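Local coordinates for protein piwi (Drosophila melanogaster, PDB 6KR6) that binds piRNAs directly and, in complexes with them, mediates repression of transposable elements in the Drosophila germline, at residues Arg72-Pro77 and Glu392-Val397; Trp79-Tyr84 and Arg387-Glu392. One frame throughout, in Å; residues are numbered along the deposited sequence.

Interaction 1 (Arg72-Pro77 and Glu392-Val397)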
# COMPACT_ATOMS: atom_id res chain seq x y z
N ARG A 72 -3.60 -13.64 22.10
CA ARG A 72 -4.77 -14.50 22.06
C ARG A 72 -5.85 -13.99 23.01
O ARG A 72 -5.56 -13.47 24.09
CB ARG A 72 -4.40 -15.94 22.42
CG ARG A 72 -5.53 -16.93 22.14
CD ARG A 72 -5.38 -18.22 22.93
NE ARG A 72 -4.35 -19.09 22.38
CZ ARG A 72 -4.23 -20.38 22.68
NH1 ARG A 72 -5.08 -20.95 23.52
NH2 ARG A 72 -3.26 -21.11 22.14
N LEU A 73 -7.10 -14.14 22.59
CA LEU A 73 -8.27 -13.84 23.42
C LEU A 73 -8.80 -15.17 23.93
O LEU A 73 -9.55 -15.86 23.23
CB LEU A 73 -9.33 -13.10 22.61
CG LEU A 73 -9.74 -11.71 23.08
CD1 LEU A 73 -8.63 -10.73 22.77
CD2 LEU A 73 -11.03 -11.28 22.42
N LYS A 74 -8.43 -15.53 25.15
CA LYS A 74 -8.87 -16.81 25.70
C LYS A 74 -10.22 -16.65 26.38
O LYS A 74 -10.46 -15.67 27.09
CB LYS A 74 -7.84 -17.38 26.67
CG LYS A 74 -7.54 -16.51 27.88
CD LYS A 74 -6.57 -17.22 28.80
CE LYS A 74 -6.32 -16.43 30.07
NZ LYS A 74 -5.35 -17.12 30.97
N THR A 75 -11.12 -17.60 26.13
CA THR A 75 -12.43 -17.59 26.75
C THR A 75 -12.70 -18.89 27.48
O THR A 75 -11.77 -19.66 27.73
CB THR A 75 -13.53 -17.36 25.71
OG1 THR A 75 -13.56 -18.48 24.82
CG2 THR A 75 -13.25 -16.10 24.91
N LYS A 76 -13.96 -19.16 27.82
CA LYS A 76 -14.29 -20.46 28.34
C LYS A 76 -14.09 -21.50 27.24
O LYS A 76 -14.24 -21.19 26.05
CB LYS A 76 -15.73 -20.49 28.86
N PRO A 77 -13.73 -22.74 27.59
CA PRO A 77 -13.59 -23.77 26.55
C PRO A 77 -14.86 -23.97 25.75
O PRO A 77 -14.82 -24.01 24.52
CB PRO A 77 -13.20 -25.02 27.36
CG PRO A 77 -12.54 -24.49 28.58
CD PRO A 77 -13.27 -23.21 28.91
N GLU A 392 -10.16 -13.05 28.22
CA GLU A 392 -8.94 -12.45 28.74
C GLU A 392 -7.94 -12.25 27.61
O GLU A 392 -7.73 -13.16 26.79
CB GLU A 392 -8.32 -13.34 29.83
CG GLU A 392 -8.30 -12.72 31.22
CD GLU A 392 -6.97 -12.08 31.56
OE1 GLU A 392 -6.87 -10.84 31.49
OE2 GLU A 392 -6.02 -12.82 31.88
N LEU A 393 -7.36 -11.06 27.55
CA LEU A 393 -6.15 -10.87 26.77
C LEU A 393 -5.05 -11.77 27.33
O LEU A 393 -4.95 -11.96 28.54
CB LEU A 393 -5.66 -9.42 26.82
CG LEU A 393 -6.44 -8.21 26.31
CD1 LEU A 393 -5.45 -7.11 25.94
CD2 LEU A 393 -7.31 -8.55 25.13
N ASP A 394 -4.23 -12.32 26.45
CA ASP A 394 -2.97 -12.90 26.88
C ASP A 394 -1.89 -11.84 26.77
O ASP A 394 -1.61 -11.35 25.67
CB ASP A 394 -2.62 -14.14 26.05
CG ASP A 394 -3.57 -15.29 26.30
OD1 ASP A 394 -4.63 -15.08 26.93
OD2 ASP A 394 -3.24 -16.42 25.88
N LYS A 395 -1.29 -11.47 27.90
CA LYS A 395 -0.19 -10.52 27.89
C LYS A 395 1.06 -11.08 27.21
O LYS A 395 2.05 -10.36 27.08
CB LYS A 395 0.15 -10.08 29.31
N ASN A 396 1.01 -12.34 26.79
CA ASN A 396 2.07 -12.98 26.03
C ASN A 396 1.71 -13.01 24.55
O ASN A 396 0.53 -13.14 24.18
CB ASN A 396 2.30 -14.40 26.53
CG ASN A 396 1.03 -15.05 27.04
OD1 ASN A 396 0.23 -14.42 27.74
ND2 ASN A 396 0.82 -16.32 26.69
N VAL A 397 2.72 -12.88 23.70
CA VAL A 397 2.53 -12.79 22.26
C VAL A 397 2.45 -14.20 21.67
O VAL A 397 3.16 -15.11 22.11
CB VAL A 397 3.66 -11.98 21.60
CG1 VAL A 397 3.29 -11.62 20.17
CG2 VAL A 397 3.97 -10.74 22.42

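Interaction 2 (Trp79-Tyr84 and Arg387-Glu392). With ZN (zinc ion), chain L.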
# COMPACT_ATOMS: atom_id res chain seq x y z
N TRP A 79 -17.63 -21.84 24.90
CA TRP A 79 -18.02 -20.44 24.92
C TRP A 79 -18.70 -20.11 23.60
O TRP A 79 -18.08 -20.21 22.54
CB TRP A 79 -16.80 -19.54 25.14
CG TRP A 79 -17.11 -18.08 25.21
CD1 TRP A 79 -17.41 -17.35 26.32
CD2 TRP A 79 -17.13 -17.16 24.11
NE1 TRP A 79 -17.63 -16.04 25.99
CE2 TRP A 79 -17.47 -15.89 24.64
CE3 TRP A 79 -16.91 -17.28 22.74
CZ2 TRP A 79 -17.58 -14.76 23.84
CZ3 TRP A 79 -17.02 -16.15 21.94
CH2 TRP A 79 -17.35 -14.91 22.50
N ARG A 80 -19.98 -19.73 23.67
CA ARG A 80 -20.77 -19.42 22.49
C ARG A 80 -21.56 -18.14 22.73
O ARG A 80 -21.75 -17.71 23.87
CB ARG A 80 -21.71 -20.57 22.13
CG ARG A 80 -21.03 -21.92 21.98
CD ARG A 80 -20.21 -21.99 20.70
NE ARG A 80 -21.04 -21.83 19.51
CZ ARG A 80 -21.79 -22.80 18.99
NH1 ARG A 80 -21.82 -24.00 19.56
NH2 ARG A 80 -22.52 -22.56 17.91
N ILE A 81 -22.03 -17.55 21.64
CA ILE A 81 -22.78 -16.30 21.68
C ILE A 81 -24.25 -16.59 21.38
O ILE A 81 -24.56 -17.24 20.37
CB ILE A 81 -22.21 -15.27 20.68
CG1 ILE A 81 -20.85 -14.78 21.17
CG2 ILE A 81 -23.17 -14.10 20.51
CD1 ILE A 81 -20.86 -14.31 22.61
N VAL A 82 -25.13 -16.12 22.25
CA VAL A 82 -26.56 -16.37 22.14
C VAL A 82 -27.25 -15.11 21.63
O VAL A 82 -27.03 -14.01 22.17
CB VAL A 82 -27.15 -16.81 23.49
CG1 VAL A 82 -28.48 -17.51 23.28
CG2 VAL A 82 -26.18 -17.72 24.23
N HIS A 83 -28.06 -15.26 20.59
CA HIS A 83 -28.79 -14.17 19.97
C HIS A 83 -30.28 -14.35 20.20
O HIS A 83 -30.83 -15.43 19.92
CB HIS A 83 -28.49 -14.10 18.47
CG HIS A 83 -29.30 -13.07 17.74
ND1 HIS A 83 -29.55 -11.82 18.25
CD2 HIS A 83 -29.91 -13.11 16.53
CE1 HIS A 83 -30.28 -11.13 17.39
NE2 HIS A 83 -30.51 -11.89 16.33
N TYR A 84 -30.92 -13.29 20.70
CA TYR A 84 -32.35 -13.22 20.93
C TYR A 84 -32.94 -12.02 20.19
O TYR A 84 -32.24 -11.05 19.87
CB TYR A 84 -32.69 -13.06 22.43
CG TYR A 84 -32.04 -14.05 23.37
CD1 TYR A 84 -32.77 -15.12 23.89
CD2 TYR A 84 -30.73 -13.90 23.79
CE1 TYR A 84 -32.19 -16.02 24.76
CE2 TYR A 84 -30.15 -14.79 24.66
CZ TYR A 84 -30.88 -15.85 25.15
OH TYR A 84 -30.30 -16.74 26.02
N ARG A 387 -13.79 -8.31 30.85
CA ARG A 387 -14.09 -9.38 31.80
C ARG A 387 -15.57 -9.73 31.82
O ARG A 387 -15.93 -10.88 32.08
CB ARG A 387 -13.62 -8.99 33.20
N ASP A 388 -16.45 -8.75 31.57
CA ASP A 388 -17.88 -9.02 31.59
C ASP A 388 -18.27 -10.09 30.58
O ASP A 388 -19.24 -10.82 30.80
CB ASP A 388 -18.66 -7.73 31.32
N TRP A 389 -17.53 -10.20 29.48
CA TRP A 389 -17.77 -11.24 28.48
C TRP A 389 -16.95 -12.50 28.74
O TRP A 389 -16.99 -13.41 27.91
CB TRP A 389 -17.46 -10.69 27.08
CG TRP A 389 -18.46 -9.68 26.62
CD1 TRP A 389 -18.48 -8.35 26.93
CD2 TRP A 389 -19.59 -9.91 25.78
NE1 TRP A 389 -19.55 -7.74 26.32
CE2 TRP A 389 -20.25 -8.67 25.61
CE3 TRP A 389 -20.11 -11.04 25.14
CZ2 TRP A 389 -21.39 -8.54 24.83
CZ3 TRP A 389 -21.25 -10.90 24.37
CH2 TRP A 389 -21.88 -9.66 24.22
N ASN A 390 -16.23 -12.56 29.86
CA ASN A 390 -15.44 -13.73 30.24
C ASN A 390 -14.44 -14.10 29.14
O ASN A 390 -14.38 -15.23 28.65
CB ASN A 390 -16.35 -14.91 30.60
CG ASN A 390 -17.10 -14.68 31.90
OD1 ASN A 390 -16.51 -14.27 32.90
ND2 ASN A 390 -18.40 -14.94 31.89
N MET A 391 -13.64 -13.10 28.77
CA MET A 391 -12.53 -13.28 27.83
C MET A 391 -11.35 -12.47 28.32
O MET A 391 -11.51 -11.34 28.79
CB MET A 391 -12.92 -12.86 26.41
CG MET A 391 -13.48 -11.46 26.30
SD MET A 391 -13.94 -11.06 24.60
CE MET A 391 -14.92 -12.50 24.19
N GLU A 392 -10.16 -13.05 28.22
CA GLU A 392 -8.94 -12.45 28.74
C GLU A 392 -7.94 -12.25 27.61
O GLU A 392 -7.73 -13.16 26.79
CB GLU A 392 -8.32 -13.34 29.83
CG GLU A 392 -8.30 -12.72 31.22
CD GLU A 392 -6.97 -12.08 31.56
OE1 GLU A 392 -6.87 -10.84 31.49
OE2 GLU A 392 -6.02 -12.82 31.88
ZN ZN L . -31.82 -11.43 14.84

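Interaction 1 (Arg72-Pro77 and Glu392-Val397)
Glu392 opens an antiparallel pairing with Lys74, a hydrogen-bonded pair: Glu392 N gives to Lys74 O at 2.9 Å, and Lys74 N returns the bond to Glu392 O at 3.0 Å. Their side chains lie on one face of the sheet, side by side, Lys74 CE lying 3.7 Å from Glu392 CB. Lys74 NZ stops 4.4 Å from Glu392 OE2, too far for a salt bridge. Leu393 faces Leu73 across the non-hydrogen-bonded pair. On the opposite face, that of Leu73 and Leu393, Leu393 CD2 touches Leu73 CD1 at 3.5 Å and Asn373 and Leu376 of helix 362-378 pack on Leu393. Asp394 N then bonds Arg72 O at 2.9 Å, with a C=O...N angle of 167°. With CG beside its own backbone N (chi1 -68°), Asp394 turns its carboxylate toward the neighbouring strand, crossing Lys74 at about a right angle: OD1 lies 3.4 Å from Lys74 CG, while OD2 approaches Arg72 CB. Strand 70-74 also pairs with strand 215-227, where Leu73 bonds Ile215. The backbone therefore supplies the directional bonds and the two leucines the apolar side, whereas the opposite charges probably contribute only diffuse attraction, since no charged nitrogen and oxygen pair closes to salt-bridge distance.

Interaction 2 (Trp79-Tyr84 and Arg387-Glu392)
A Schellman motif ends helix 380-388, and Trp79 docks against the chain just as it leaves that motif. Asn390, with a positive phi of 56°, is the first residue to abandon helical geometry, and its N still bonds back to Arg387 O at 2.8 Å. Just before it, the carbonyl of Trp389 faces the indole of Trp79, whose NE1 donates to Trp389 O in a weak hydrogen bond, 3.3 Å long and bent to 144° at the hydrogen. Trp79 holds CG anti to its own N (chi1 -179°), which carries the indole across to the helix end. At its six-membered ring, CZ2 meets the methyl CE of Met391 at 3.5 Å; that methyl comes in obliquely from a thioether chain bent at its last torsion. Trp389 makes the second apolar contact: Ile81 CD1 sits near the plane of the indole, at the ring edge, 3.9 Å from CZ3, and the two side chains cross at about a right angle. A leucine in place of Trp79 would probably leave Trp389 O without this indole donor and open a gap beside the Met391 methyl. Trp389 also packs against Ile167 and Arg170 of helix 158-172. Further along the first segment, strand 82-88 lies between strands 119-122 and 142-152, and His83 NE2 binds zinc at 2.0 Å together with His85 and Gln119; the contact thus joins the N-terminal domain sheet to the end of helix 380-388.

In the fold
From the N terminus, strand 70-74 is followed by the loop 75-81 and then by strand 82-88, so the first halves of both contacts come early in the chain. After the PAZ region, helix 380-388 leads into strand 392-405 and supplies the second halves. Each contact thus closes a loop of about 300 residues, that of interaction 2 nested inside that of interaction 1. Their centres are 13 Å apart, they share Glu392, and Met391 joins them, its SD lying 3.6 Å from Leu73 CD2. Interaction 1 puts strand 70-74 beside strand 392-405; interaction 2 ties the loop leading into strand 82-88, in a separate antiparallel sheet, to the end of helix 380-388.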